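Local structure of hydrogenase maturation factor (Thermoanaerobacter tengcongensis, 3VTI) at residues 185-190 and 195-200; 42-47 and 158-163; 71-76 and 91-96; 207-212 and 288-293; 165-170 and 238-243. The protein serves in [NiFe]-hydrogenase maturation, where it probably accepts a carbamoyl group from HypF and dehydrates it, at the cost of ATP, to a nitrile. One frame throughout, in Å; residues are numbered along the deposited sequence.

Interaction 1 (185-190 and 195-200); sequences EKLMTL and KVLRDP. With MG (magnesium ion), chain K.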
# COMPACT_ATOMS: atom_id res chain seq x y z
N GLU C 185 16.46 21.94 15.89
CA GLU C 185 16.71 22.29 17.28
C GLU C 185 17.70 23.47 17.42
O GLU C 185 17.51 24.35 18.27
CB GLU C 185 17.21 21.06 18.06
CG GLU C 185 17.43 21.32 19.57
CD GLU C 185 17.94 20.08 20.31
OE1 GLU C 185 17.12 19.24 20.73
OE2 GLU C 185 19.18 19.97 20.47
N LYS C 186 18.74 23.48 16.60
CA LYS C 186 19.73 24.57 16.64
C LYS C 186 19.18 25.86 16.03
O LYS C 186 19.59 26.95 16.40
CB LYS C 186 21.05 24.18 15.96
CG LYS C 186 21.80 23.04 16.64
CD LYS C 186 23.05 22.64 15.86
CE LYS C 186 24.25 23.51 16.23
NZ LYS C 186 25.30 23.49 15.16
N LEU C 187 18.25 25.72 15.08
CA LEU C 187 17.59 26.87 14.49
C LEU C 187 16.62 27.49 15.47
O LEU C 187 16.50 28.71 15.54
CB LEU C 187 16.87 26.50 13.19
CG LEU C 187 17.66 26.49 11.89
CD1 LEU C 187 16.87 25.80 10.77
CD2 LEU C 187 18.07 27.90 11.46
N MET C 188 15.93 26.65 16.23
CA MET C 188 14.91 27.10 17.16
C MET C 188 15.50 27.87 18.35
O MET C 188 14.77 28.35 19.21
CB MET C 188 14.01 25.94 17.61
CG MET C 188 13.11 25.35 16.50
SD MET C 188 12.37 26.53 15.33
CE MET C 188 11.31 27.52 16.39
N THR C 189 16.83 27.97 18.37
CA THR C 189 17.53 28.93 19.23
C THR C 189 17.07 30.35 18.90
O THR C 189 17.01 31.21 19.78
CB THR C 189 19.05 28.86 19.01
OG1 THR C 189 19.51 27.57 19.42
CG2 THR C 189 19.77 29.90 19.84
N LEU C 190 16.74 30.58 17.62
CA LEU C 190 16.30 31.89 17.14
C LEU C 190 14.84 32.23 17.48
O LEU C 190 14.37 33.33 17.18
CB LEU C 190 16.57 32.04 15.64
CG LEU C 190 18.01 31.86 15.16
CD1 LEU C 190 18.12 32.14 13.67
CD2 LEU C 190 18.99 32.73 15.95
N LYS C 195 10.16 31.81 11.19
CA LYS C 195 8.76 32.01 10.85
C LYS C 195 8.12 30.80 10.17
O LYS C 195 7.01 30.41 10.53
CB LYS C 195 8.60 33.28 10.03
CG LYS C 195 8.70 34.54 10.88
CD LYS C 195 8.95 35.73 10.01
CE LYS C 195 8.27 36.98 10.53
NZ LYS C 195 6.79 36.92 10.35
N VAL C 196 8.83 30.20 9.22
CA VAL C 196 8.32 29.04 8.48
C VAL C 196 9.39 27.96 8.35
O VAL C 196 10.57 28.26 8.13
CB VAL C 196 7.83 29.41 7.06
CG1 VAL C 196 7.39 28.15 6.28
CG2 VAL C 196 6.73 30.44 7.13
N LEU C 197 8.97 26.71 8.49
CA LEU C 197 9.82 25.56 8.28
C LEU C 197 9.04 24.52 7.49
O LEU C 197 7.95 24.14 7.90
CB LEU C 197 10.28 24.96 9.61
CG LEU C 197 11.30 25.72 10.46
CD1 LEU C 197 11.49 25.02 11.80
CD2 LEU C 197 12.64 25.86 9.76
N ARG C 198 9.58 24.09 6.36
CA ARG C 198 8.98 23.00 5.59
C ARG C 198 10.01 22.24 4.77
O ARG C 198 10.88 22.84 4.13
CB ARG C 198 7.84 23.50 4.69
CG ARG C 198 7.15 22.40 3.91
CD ARG C 198 5.77 22.83 3.42
NE ARG C 198 4.81 22.89 4.52
CZ ARG C 198 3.53 23.22 4.39
NH1 ARG C 198 3.01 23.52 3.20
NH2 ARG C 198 2.75 23.24 5.46
N ASP C 199 9.91 20.92 4.79
CA ASP C 199 10.74 20.07 3.95
C ASP C 199 10.15 19.92 2.54
O ASP C 199 8.98 19.58 2.39
CB ASP C 199 10.96 18.70 4.62
CG ASP C 199 9.66 18.00 5.00
OD1 ASP C 199 8.62 18.67 5.20
OD2 ASP C 199 9.71 16.75 5.11
N PRO C 200 10.97 20.20 1.50
CA PRO C 200 10.46 20.20 0.13
C PRO C 200 10.45 18.77 -0.37
O PRO C 200 11.42 18.31 -0.99
CB PRO C 200 11.46 21.07 -0.63
CG PRO C 200 12.68 21.22 0.28
CD PRO C 200 12.42 20.45 1.54
MG MG K . 6.33 17.98 5.24
O HOH W 1 3.94 18.04 5.09

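Interaction 2 (42-47 and 158-163); sequences LFFPGG and MAVMSA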
# COMPACT_ATOMS: atom_id res chain seq x y z
N LEU C 42 12.36 -0.13 -3.08
CA LEU C 42 12.40 -0.06 -1.63
C LEU C 42 13.80 0.23 -1.10
O LEU C 42 13.96 0.79 -0.02
CB LEU C 42 11.89 -1.37 -1.02
CG LEU C 42 10.53 -1.88 -1.50
CD1 LEU C 42 10.38 -3.36 -1.18
CD2 LEU C 42 9.38 -1.06 -0.92
N PHE C 43 14.79 -0.18 -1.89
CA PHE C 43 16.20 0.04 -1.59
C PHE C 43 16.83 0.80 -2.74
O PHE C 43 16.83 0.35 -3.89
CB PHE C 43 16.93 -1.30 -1.38
CG PHE C 43 16.28 -2.19 -0.36
CD1 PHE C 43 15.33 -3.14 -0.75
CD2 PHE C 43 16.59 -2.06 0.99
CE1 PHE C 43 14.71 -3.95 0.19
CE2 PHE C 43 15.97 -2.87 1.94
CZ PHE C 43 15.04 -3.82 1.54
N PHE C 44 17.36 1.98 -2.43
CA PHE C 44 17.89 2.88 -3.44
C PHE C 44 19.19 3.49 -2.92
O PHE C 44 19.42 3.52 -1.71
CB PHE C 44 16.86 3.98 -3.73
CG PHE C 44 16.30 4.64 -2.50
CD1 PHE C 44 15.17 4.14 -1.88
CD2 PHE C 44 16.93 5.75 -1.95
CE1 PHE C 44 14.66 4.73 -0.73
CE2 PHE C 44 16.42 6.36 -0.80
CZ PHE C 44 15.29 5.85 -0.19
N PRO C 45 20.04 4.00 -3.83
CA PRO C 45 21.27 4.62 -3.35
C PRO C 45 20.99 5.66 -2.26
O PRO C 45 20.15 6.55 -2.43
CB PRO C 45 21.81 5.29 -4.61
CG PRO C 45 21.36 4.39 -5.72
CD PRO C 45 19.97 3.98 -5.30
N GLY C 46 21.68 5.51 -1.13
CA GLY C 46 21.59 6.47 -0.04
C GLY C 46 20.50 6.20 0.98
O GLY C 46 20.37 6.94 1.97
N GLY C 47 19.70 5.16 0.76
CA GLY C 47 18.64 4.82 1.69
C GLY C 47 17.73 3.66 1.32
O GLY C 47 18.03 2.85 0.43
N MET C 158 15.91 12.82 -7.87
CA MET C 158 16.71 12.32 -8.97
C MET C 158 17.28 10.93 -8.67
O MET C 158 17.43 10.12 -9.58
CB MET C 158 17.81 13.31 -9.37
CG MET C 158 18.53 12.94 -10.68
SD MET C 158 17.44 12.55 -12.08
CE MET C 158 16.90 14.19 -12.57
N ALA C 159 17.58 10.65 -7.41
CA ALA C 159 18.15 9.36 -7.03
C ALA C 159 17.18 8.20 -7.27
O ALA C 159 17.56 7.21 -7.90
CB ALA C 159 18.64 9.38 -5.57
N VAL C 160 15.95 8.32 -6.77
CA VAL C 160 14.97 7.24 -6.97
C VAL C 160 14.53 7.15 -8.43
O VAL C 160 14.35 6.05 -8.94
CB VAL C 160 13.77 7.27 -5.96
CG1 VAL C 160 14.21 7.82 -4.61
CG2 VAL C 160 12.58 8.06 -6.50
N MET C 161 14.40 8.28 -9.11
CA MET C 161 14.19 8.33 -10.56
C MET C 161 15.23 7.49 -11.31
O MET C 161 14.89 6.64 -12.13
CB MET C 161 14.23 9.79 -11.04
CG MET C 161 14.37 10.01 -12.55
SD MET C 161 12.92 10.73 -13.34
CE MET C 161 12.88 12.37 -12.64
N SER C 162 16.50 7.72 -10.99
CA SER C 162 17.63 7.04 -11.61
C SER C 162 17.60 5.53 -11.38
O SER C 162 17.84 4.74 -12.30
CB SER C 162 18.94 7.62 -11.10
OG SER C 162 20.04 6.89 -11.60
N ALA C 163 17.31 5.13 -10.14
CA ALA C 163 17.24 3.72 -9.79
C ALA C 163 15.98 3.06 -10.36
O ALA C 163 16.05 1.95 -10.87
CB ALA C 163 17.31 3.56 -8.28

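Interaction 3 (71-76 and 91-96); sequences LTAAFI and KSMAEA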
# COMPACT_ATOMS: atom_id res chain seq x y z
N LEU C 71 6.82 7.96 17.87
CA LEU C 71 6.37 7.59 16.55
C LEU C 71 5.54 6.31 16.56
O LEU C 71 5.74 5.42 17.40
CB LEU C 71 7.56 7.41 15.60
CG LEU C 71 7.93 8.57 14.67
CD1 LEU C 71 8.64 9.68 15.43
CD2 LEU C 71 8.78 8.06 13.52
N THR C 72 4.61 6.21 15.62
CA THR C 72 3.92 4.97 15.40
C THR C 72 4.38 4.42 14.07
O THR C 72 4.78 5.18 13.19
CB THR C 72 2.41 5.17 15.37
OG1 THR C 72 2.11 6.21 14.45
CG2 THR C 72 1.89 5.56 16.76
N ALA C 73 4.37 3.10 13.93
CA ALA C 73 4.79 2.47 12.68
C ALA C 73 3.78 1.42 12.24
O ALA C 73 3.56 0.42 12.92
CB ALA C 73 6.18 1.86 12.81
N ALA C 74 3.15 1.66 11.09
CA ALA C 74 2.21 0.72 10.52
C ALA C 74 2.76 0.13 9.23
O ALA C 74 3.22 0.86 8.34
CB ALA C 74 0.88 1.39 10.29
N PHE C 75 2.72 -1.20 9.14
CA PHE C 75 3.26 -1.95 8.02
C PHE C 75 2.15 -2.72 7.33
O PHE C 75 1.39 -3.44 7.97
CB PHE C 75 4.30 -2.96 8.50
CG PHE C 75 5.47 -2.36 9.21
CD1 PHE C 75 5.44 -2.19 10.60
CD2 PHE C 75 6.61 -2.01 8.51
CE1 PHE C 75 6.52 -1.65 11.27
CE2 PHE C 75 7.70 -1.47 9.17
CZ PHE C 75 7.66 -1.29 10.56
N ILE C 76 2.06 -2.56 6.01
CA ILE C 76 1.12 -3.33 5.21
C ILE C 76 1.94 -4.18 4.24
O ILE C 76 2.56 -3.63 3.32
CB ILE C 76 0.11 -2.41 4.48
CG1 ILE C 76 -0.68 -1.57 5.50
CG2 ILE C 76 -0.82 -3.23 3.59
CD1 ILE C 76 -1.48 -0.41 4.93
N LYS C 91 15.56 -2.73 10.65
CA LYS C 91 16.87 -2.28 11.12
C LYS C 91 17.14 -0.80 10.78
O LYS C 91 17.56 -0.03 11.64
CB LYS C 91 17.98 -3.15 10.52
CG LYS C 91 19.37 -2.96 11.11
CD LYS C 91 20.41 -3.72 10.31
CE LYS C 91 21.75 -3.81 11.05
NZ LYS C 91 22.46 -2.49 11.04
N SER C 92 16.89 -0.43 9.52
CA SER C 92 17.04 0.96 9.06
C SER C 92 16.13 1.92 9.83
O SER C 92 16.53 3.04 10.12
CB SER C 92 16.75 1.07 7.58
OG SER C 92 17.79 0.48 6.82
N MET C 93 14.92 1.46 10.14
CA MET C 93 14.00 2.21 10.98
C MET C 93 14.54 2.34 12.40
O MET C 93 14.49 3.44 12.97
CB MET C 93 12.62 1.55 11.01
CG MET C 93 11.89 1.57 9.68
SD MET C 93 10.23 0.92 9.78
CE MET C 93 9.29 2.36 10.28
N ALA C 94 15.05 1.26 12.97
CA ALA C 94 15.63 1.33 14.31
C ALA C 94 16.77 2.34 14.36
O ALA C 94 16.81 3.18 15.27
CB ALA C 94 16.09 -0.05 14.78
N GLU C 95 17.67 2.28 13.38
CA GLU C 95 18.83 3.17 13.32
C GLU C 95 18.47 4.65 13.19
O GLU C 95 19.08 5.50 13.84
CB GLU C 95 19.77 2.76 12.20
CG GLU C 95 20.56 1.49 12.52
CD GLU C 95 21.20 0.85 11.29
OE1 GLU C 95 20.60 0.90 10.19
OE2 GLU C 95 22.31 0.29 11.43
N ALA C 96 17.46 4.95 12.38
CA ALA C 96 17.02 6.32 12.17
C ALA C 96 16.35 6.93 13.41
O ALA C 96 16.58 8.10 13.73
CB ALA C 96 16.09 6.41 10.97

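Interaction 4 (207-212 and 288-293); sequences EVLYEI and KLVTIN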
# COMPACT_ATOMS: atom_id res chain seq x y z
N GLU C 207 7.04 23.84 -4.91
CA GLU C 207 5.74 23.60 -4.29
C GLU C 207 5.65 24.22 -2.89
O GLU C 207 4.66 24.87 -2.56
CB GLU C 207 5.43 22.11 -4.26
CG GLU C 207 4.06 21.72 -3.73
CD GLU C 207 2.91 22.24 -4.58
OE1 GLU C 207 3.00 22.26 -5.83
OE2 GLU C 207 1.88 22.62 -3.98
N VAL C 208 6.71 24.05 -2.10
CA VAL C 208 6.82 24.71 -0.81
C VAL C 208 6.63 26.23 -0.91
O VAL C 208 5.83 26.82 -0.17
CB VAL C 208 8.19 24.38 -0.13
CG1 VAL C 208 8.48 25.34 1.05
CG2 VAL C 208 8.25 22.93 0.32
N LEU C 209 7.36 26.88 -1.83
CA LEU C 209 7.29 28.33 -1.98
C LEU C 209 5.87 28.77 -2.29
O LEU C 209 5.39 29.76 -1.73
CB LEU C 209 8.27 28.84 -3.05
CG LEU C 209 9.78 28.55 -2.89
CD1 LEU C 209 10.56 29.04 -4.10
CD2 LEU C 209 10.38 29.12 -1.59
N TYR C 210 5.19 28.03 -3.16
CA TYR C 210 3.79 28.29 -3.51
C TYR C 210 2.87 28.10 -2.32
O TYR C 210 1.89 28.83 -2.17
CB TYR C 210 3.34 27.40 -4.67
CG TYR C 210 3.55 28.02 -6.03
CD1 TYR C 210 2.62 28.91 -6.57
CD2 TYR C 210 4.69 27.74 -6.77
CE1 TYR C 210 2.81 29.49 -7.81
CE2 TYR C 210 4.89 28.32 -8.03
CZ TYR C 210 3.95 29.19 -8.54
OH TYR C 210 4.15 29.77 -9.78
N GLU C 211 3.18 27.11 -1.48
CA GLU C 211 2.39 26.85 -0.28
C GLU C 211 2.59 27.98 0.72
O GLU C 211 1.64 28.39 1.39
CB GLU C 211 2.76 25.51 0.34
CG GLU C 211 2.15 24.31 -0.40
CD GLU C 211 2.91 23.00 -0.18
OE1 GLU C 211 4.03 23.02 0.39
OE2 GLU C 211 2.37 21.94 -0.58
N ILE C 212 3.82 28.49 0.81
CA ILE C 212 4.11 29.63 1.67
C ILE C 212 3.38 30.86 1.15
O ILE C 212 2.75 31.58 1.93
CB ILE C 212 5.63 29.93 1.77
CG1 ILE C 212 6.39 28.77 2.43
CG2 ILE C 212 5.86 31.21 2.54
CD1 ILE C 212 7.90 28.81 2.21
N LYS C 288 1.98 38.72 -4.81
CA LYS C 288 1.50 37.39 -4.45
C LYS C 288 1.98 36.36 -5.47
O LYS C 288 1.24 35.46 -5.87
CB LYS C 288 -0.02 37.40 -4.24
CG LYS C 288 -0.41 38.20 -2.99
CD LYS C 288 -1.91 38.29 -2.77
CE LYS C 288 -2.20 39.10 -1.51
NZ LYS C 288 -3.66 39.29 -1.27
N LEU C 289 3.25 36.51 -5.86
CA LEU C 289 3.84 35.73 -6.94
C LEU C 289 5.14 35.02 -6.54
O LEU C 289 5.86 35.47 -5.64
CB LEU C 289 4.12 36.62 -8.16
CG LEU C 289 3.00 37.08 -9.09
CD1 LEU C 289 2.15 35.91 -9.58
CD2 LEU C 289 2.11 38.16 -8.46
N VAL C 290 5.42 33.91 -7.21
CA VAL C 290 6.65 33.16 -6.99
C VAL C 290 7.55 33.31 -8.20
O VAL C 290 7.27 32.77 -9.27
CB VAL C 290 6.38 31.66 -6.68
CG1 VAL C 290 7.69 30.91 -6.40
CG2 VAL C 290 5.42 31.52 -5.50
N THR C 291 8.63 34.07 -8.02
CA THR C 291 9.52 34.46 -9.12
C THR C 291 10.97 34.06 -8.88
O THR C 291 11.44 34.00 -7.75
CB THR C 291 9.45 35.99 -9.36
OG1 THR C 291 9.90 36.69 -8.18
CG2 THR C 291 8.03 36.44 -9.70
N ILE C 292 11.69 33.80 -9.97
CA ILE C 292 13.12 33.49 -9.91
C ILE C 292 13.93 34.44 -10.78
O ILE C 292 13.62 34.66 -11.95
CB ILE C 292 13.41 32.01 -10.28
CG1 ILE C 292 14.92 31.72 -10.19
CG2 ILE C 292 12.85 31.66 -11.65
CD1 ILE C 292 15.29 30.27 -10.38
N ASN C 293 14.98 35.02 -10.19
CA ASN C 293 15.88 35.91 -10.91
C ASN C 293 17.12 35.18 -11.39
O ASN C 293 17.76 34.47 -10.62
CB ASN C 293 16.30 37.09 -10.02
CG ASN C 293 15.43 38.32 -10.22
OD1 ASN C 293 14.22 38.22 -10.42
ND2 ASN C 293 16.05 39.49 -10.16

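Interaction 5 (165-170 and 238-243); sequences EELQFD and EFMGID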
# COMPACT_ATOMS: atom_id res chain seq x y z
N GLU C 165 13.96 3.99 -12.92
CA GLU C 165 13.85 3.99 -14.37
C GLU C 165 15.13 3.56 -15.07
O GLU C 165 15.26 3.71 -16.29
CB GLU C 165 13.38 5.36 -14.88
CG GLU C 165 12.06 5.84 -14.29
CD GLU C 165 10.87 4.93 -14.59
OE1 GLU C 165 10.92 4.14 -15.57
OE2 GLU C 165 9.87 4.99 -13.82
N GLU C 166 16.07 3.02 -14.29
CA GLU C 166 17.32 2.43 -14.79
C GLU C 166 18.16 3.39 -15.63
O GLU C 166 18.87 2.99 -16.54
CB GLU C 166 17.05 1.13 -15.56
CG GLU C 166 16.88 -0.08 -14.66
CD GLU C 166 16.00 -1.15 -15.27
OE1 GLU C 166 16.35 -1.70 -16.35
OE2 GLU C 166 14.97 -1.46 -14.64
N LEU C 167 18.08 4.67 -15.29
CA LEU C 167 18.81 5.72 -15.98
C LEU C 167 20.24 5.79 -15.46
O LEU C 167 20.47 6.15 -14.30
CB LEU C 167 18.11 7.07 -15.79
CG LEU C 167 16.60 7.14 -16.06
CD1 LEU C 167 16.05 8.45 -15.55
CD2 LEU C 167 16.30 6.98 -17.53
N GLN C 168 21.19 5.44 -16.32
CA GLN C 168 22.60 5.53 -15.98
C GLN C 168 23.10 6.95 -16.18
O GLN C 168 22.83 7.58 -17.21
CB GLN C 168 23.42 4.53 -16.81
CG GLN C 168 24.93 4.53 -16.53
CD GLN C 168 25.29 4.10 -15.12
OE1 GLN C 168 25.26 2.91 -14.79
NE2 GLN C 168 25.64 5.07 -14.27
N PHE C 169 23.81 7.48 -15.18
CA PHE C 169 24.43 8.80 -15.29
C PHE C 169 25.95 8.70 -15.13
O PHE C 169 26.47 7.70 -14.63
CB PHE C 169 23.85 9.77 -14.27
CG PHE C 169 22.39 10.08 -14.49
CD1 PHE C 169 21.96 10.61 -15.70
CD2 PHE C 169 21.46 9.86 -13.48
CE1 PHE C 169 20.61 10.90 -15.90
CE2 PHE C 169 20.11 10.15 -13.68
CZ PHE C 169 19.68 10.67 -14.89
N ASP C 170 26.64 9.75 -15.56
CA ASP C 170 28.09 9.84 -15.45
C ASP C 170 28.54 9.75 -13.99
O ASP C 170 29.59 9.19 -13.69
CB ASP C 170 28.61 11.12 -16.11
CG ASP C 170 28.31 11.17 -17.62
OD1 ASP C 170 27.91 12.25 -18.12
OD2 ASP C 170 28.49 10.12 -18.29
N GLU C 238 19.58 18.61 -16.64
CA GLU C 238 19.86 19.36 -17.86
C GLU C 238 19.79 18.44 -19.09
O GLU C 238 19.56 18.89 -20.21
CB GLU C 238 21.23 20.04 -17.78
CG GLU C 238 21.32 21.36 -18.53
CD GLU C 238 21.51 21.19 -20.03
OE1 GLU C 238 20.95 22.00 -20.79
OE2 GLU C 238 22.21 20.24 -20.44
N PHE C 239 20.00 17.15 -18.86
CA PHE C 239 19.93 16.17 -19.93
C PHE C 239 18.50 15.81 -20.29
O PHE C 239 18.24 15.41 -21.41
CB PHE C 239 20.69 14.91 -19.55
CG PHE C 239 22.17 15.00 -19.78
CD1 PHE C 239 22.70 15.98 -20.62
CD2 PHE C 239 23.03 14.10 -19.18
CE1 PHE C 239 24.06 16.07 -20.85
CE2 PHE C 239 24.40 14.17 -19.39
CZ PHE C 239 24.92 15.16 -20.23
N MET C 240 17.60 15.95 -19.33
CA MET C 240 16.20 15.57 -19.51
C MET C 240 15.30 16.79 -19.55
O MET C 240 14.08 16.65 -19.67
CB MET C 240 15.75 14.65 -18.38
CG MET C 240 16.46 13.32 -18.32
SD MET C 240 15.97 12.41 -16.85
CE MET C 240 14.39 11.78 -17.40
N GLY C 241 15.89 17.98 -19.43
CA GLY C 241 15.13 19.23 -19.39
C GLY C 241 14.24 19.41 -18.17
O GLY C 241 13.18 20.03 -18.27
N ILE C 242 14.67 18.88 -17.03
CA ILE C 242 13.93 18.97 -15.77
C ILE C 242 14.41 20.16 -14.93
O ILE C 242 15.57 20.54 -15.00
CB ILE C 242 14.07 17.67 -14.95
CG1 ILE C 242 13.36 16.52 -15.66
CG2 ILE C 242 13.48 17.82 -13.55
CD1 ILE C 242 13.77 15.14 -15.15
N ASP C 243 13.49 20.74 -14.15
CA ASP C 243 13.82 21.78 -13.18
C ASP C 243 13.99 21.12 -11.81
O ASP C 243 13.04 20.55 -11.28
CB ASP C 243 12.70 22.83 -13.12
CG ASP C 243 13.12 24.14 -12.45
OD1 ASP C 243 13.99 24.11 -11.54
OD2 ASP C 243 12.58 25.21 -12.83

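Interaction 1 (185-190 and 195-200)
Leu187 and Leu197 face each other from a helix and an edge strand of the AIR synthase-like C-terminal domain, with their CA atoms 10.0 Å apart. Leu187 ends helix 181-187, after which residues 188-190 tighten into a 3-10 turn. Leu197 lies on strand 194-198, an outermost strand of the seven-stranded sheet, and just before it Lys195 and Val196 both face Val256 in a classic beta bulge. The contact is wholly apolar and buried, which suits leucine and methionine. Leu197 does most of the filling with its two methyls: CD2 approaches Leu187 CD1 at 4.3 Å, while CD1 lies 3.9 Å from Met188 SD. Met188 does not aim its CB at the strand; it bends at chi2 (-39°), which brings SD alongside Leu197, the two side chains running antiparallel, and it bends again at chi3 (-63°). Both leucines also touch Val255 of the adjacent strand 254-257. Thr189 suits the turn because its OG1 can give a hydrogen bond back to Lys186 O, at 3.1 Å. Beyond Leu197 the same strand leads straight to the metal site. Arg198 forms salt bridges with Asp22 and Glu211, the former itself a ligand of the magnesium ion. Asp22 and Asp60 share the ion with Asp199, whose CG stands between its backbone N and carbonyl carbon (chi1 55°). Asp199 binds through one oxygen, OD1, 2.4 Å from the magnesium ion, whereas OD2 stays 3.6 Å from it.

Interaction 2 (42-47 and 158-163)
A chi1 of 49° sets the Phe44 ring between its own backbone N and carbonyl carbon, and from there one ring face turns to Val160 of helix 155-164. Val160 CG1 lies 4.3 Å above the ring plane, offset toward the rim. Over the centre of the opposite face sits the backbone of Gly47, its C atom 3.6 Å above the plane, so the ring is sandwiched between a methyl and a peptide. Glycine, with no side chain, lets the ring lie close over its backbone. Phe44 to Gly47 form a type II turn, closed by Phe44 N to Gly47 O and Gly47 N to Phe44 O: a tight beta hairpin. Pro45 supplies the rigid second position, and Gly46 takes the positive phi (89°) of the third. Pro45 also touches the helix, its ring CD 4.0 Å from Ala163 CB, and its carbonyl O looks on Ala159 CB. Small alanines one helical turn apart let the hairpin come close, with Phe44 and Val160 only 6.3 Å apart at their CA atoms. His156, earlier on the same helix, meets the Phe44 ring roughly at right angles. The hairpin thus bridges helix 83-100, where Phe43 makes a cation-pi contact with Lys88 and packs on Ile89, and helix 155-164, joining the N-terminal and C-terminal family regions.

Interaction 3 (71-76 and 91-96)
Met93 and Phe75 come at each other from opposite directions, the thioether reaching from helix 83-100 and the ring projecting from strand 66-78. Sulfur meets the ring at its edge, near its plane: Met93 SD is 3.5 Å from both Phe75 CZ and Phe75 CE2. Seen from the ring centre, 4.6 Å off, the sulfur lies 75° from the ring normal, a Met-aromatic contact at the edge. The chain of Met93 is extended as far as SD and bends only at chi3 (85°). This turn brings CE to the strand, 4.0 Å from Ala73 CB, with Phe75 CZ equally near. Ala73 suits its place because a single methyl admits the methionine end, while Phe75, two residues on, faces the same way and offers its ring edge to the sulfur. The contact joins the first strand and the helix of a beta-alpha-beta unit that strand 103-112 completes. Val54 and Ile122 also touch Met93, and Phe8 and Phe12 of the second subunit pack on Phe75 and Met93, so the contact borders the interface with the second subunit. With no hydrogen bond across the segments, cohesion comes mainly from apolar burial and dispersion, probably with a weak attraction between sulfur and the ring-edge hydrogens.

Interaction 4 (207-212 and 288-293)
Val290, on strand 290-293, points its CB at helix 204-216 and lodges between two successive side chains, Leu209 and Tyr210. Its CB atom already touches the ring, 3.9 Å from Tyr210 CE2 and as far from CZ. From there the side chain divides. CG2, anti to the carbonyl carbon of Val290, sits over the middle of the aromatic face: it is 3.8 Å from the centroid of the Tyr210 ring and only 3° off the normal, a CH-pi contact directly over the ring centre. CG1, anti to the backbone N (chi1 -178°), turns instead to the aliphatic neighbour, lying 4.0 Å from Leu209 CB and 4.1 Å from Leu209 CD1. The two methyls of a beta-branched residue thus serve two partners at once, and the valine also suits an extended strand. Tyr210 can lay its ring across this valine while its polar end reaches past the contact, where OH hydrogen-bonds Val302 O. The backbone of Val290 pairs with that same Val302, which ties ring and strand to one neighbour. Leu209 also touches Ile220 of strand 219-223, which is parallel to strand 290-293. Apolar packing of this kind, with a helix laid on a mixed sheet, is the usual layering of an alpha/beta domain, here the AIR synthase-like C-terminal one.

Interaction 5 (165-170 and 238-243)
Leu167 and Met240 reach toward each other tip to tip, each having CG anti to its carbonyl carbon. The extended chi2 of Met240 carries SD to Leu167 CD1, and the bend at chi3 (78°) brings CE beside it; each is 4.2 Å from Leu167 CD1. A long unbranched side chain suits Met240, because the two CA atoms are 10.8 Å apart and much of that distance must be spanned. Leu167 is a buried apolar residue between the exposed Glu166 and Gln168; it also packs on Met161, and its carbonyl accepts a hydrogen bond from Ser162 OG. Next to it, Gln168 folds back so that NE2 gives a hydrogen bond to Phe169 O, 2.8 Å long, in the carbonyl plane and on a lone pair. The contact joins the loop after helix 155-164 to helix 231-240 and the residues after it, both in the AIR synthase-like C-terminal domain, at a surface covered by the chain of another protein, consistent with HypF. Phe239 (chi1 -82°) and Asp170 likewise put CG anti to the carbonyl carbon, and the ring edge then meets the carboxylate: Asp170 OD1 stands 4.2 Å from Phe239 CE2, with the two planes 83° apart. That other protein supplies a basic side chain that pairs with Asp170 OD2, and it also hydrogen-bonds the main-chain oxygens of Phe239 and Met240. Gly241 is the first to leave helical phi/psi, with a positive phi that glycine adopts easily.

Interaction 3 comes inside the chain loop closed by interaction 2, and interaction 1 inside that closed by interaction 5, whereas interactions 4 and 5 alternate along the sequence. Interactions 1 and 4 pack helices on the seven-stranded sheet, 18 Å apart between centres, and meet through the salt bridge of Arg198 and Glu211; this ties the strand next to the magnesium-binding Asp199 to helix 204-216. Interactions 2 and 5 lie 13 Å apart between centres; interaction 2 uses helix 155-164 and interaction 5 the loop that follows it, and they touch through Ser162 and Leu167. Interaction 3, 34 Å from interaction 4 between centres, belongs to the N-terminal sheet beside the second subunit, while interaction 5 faces the other protein.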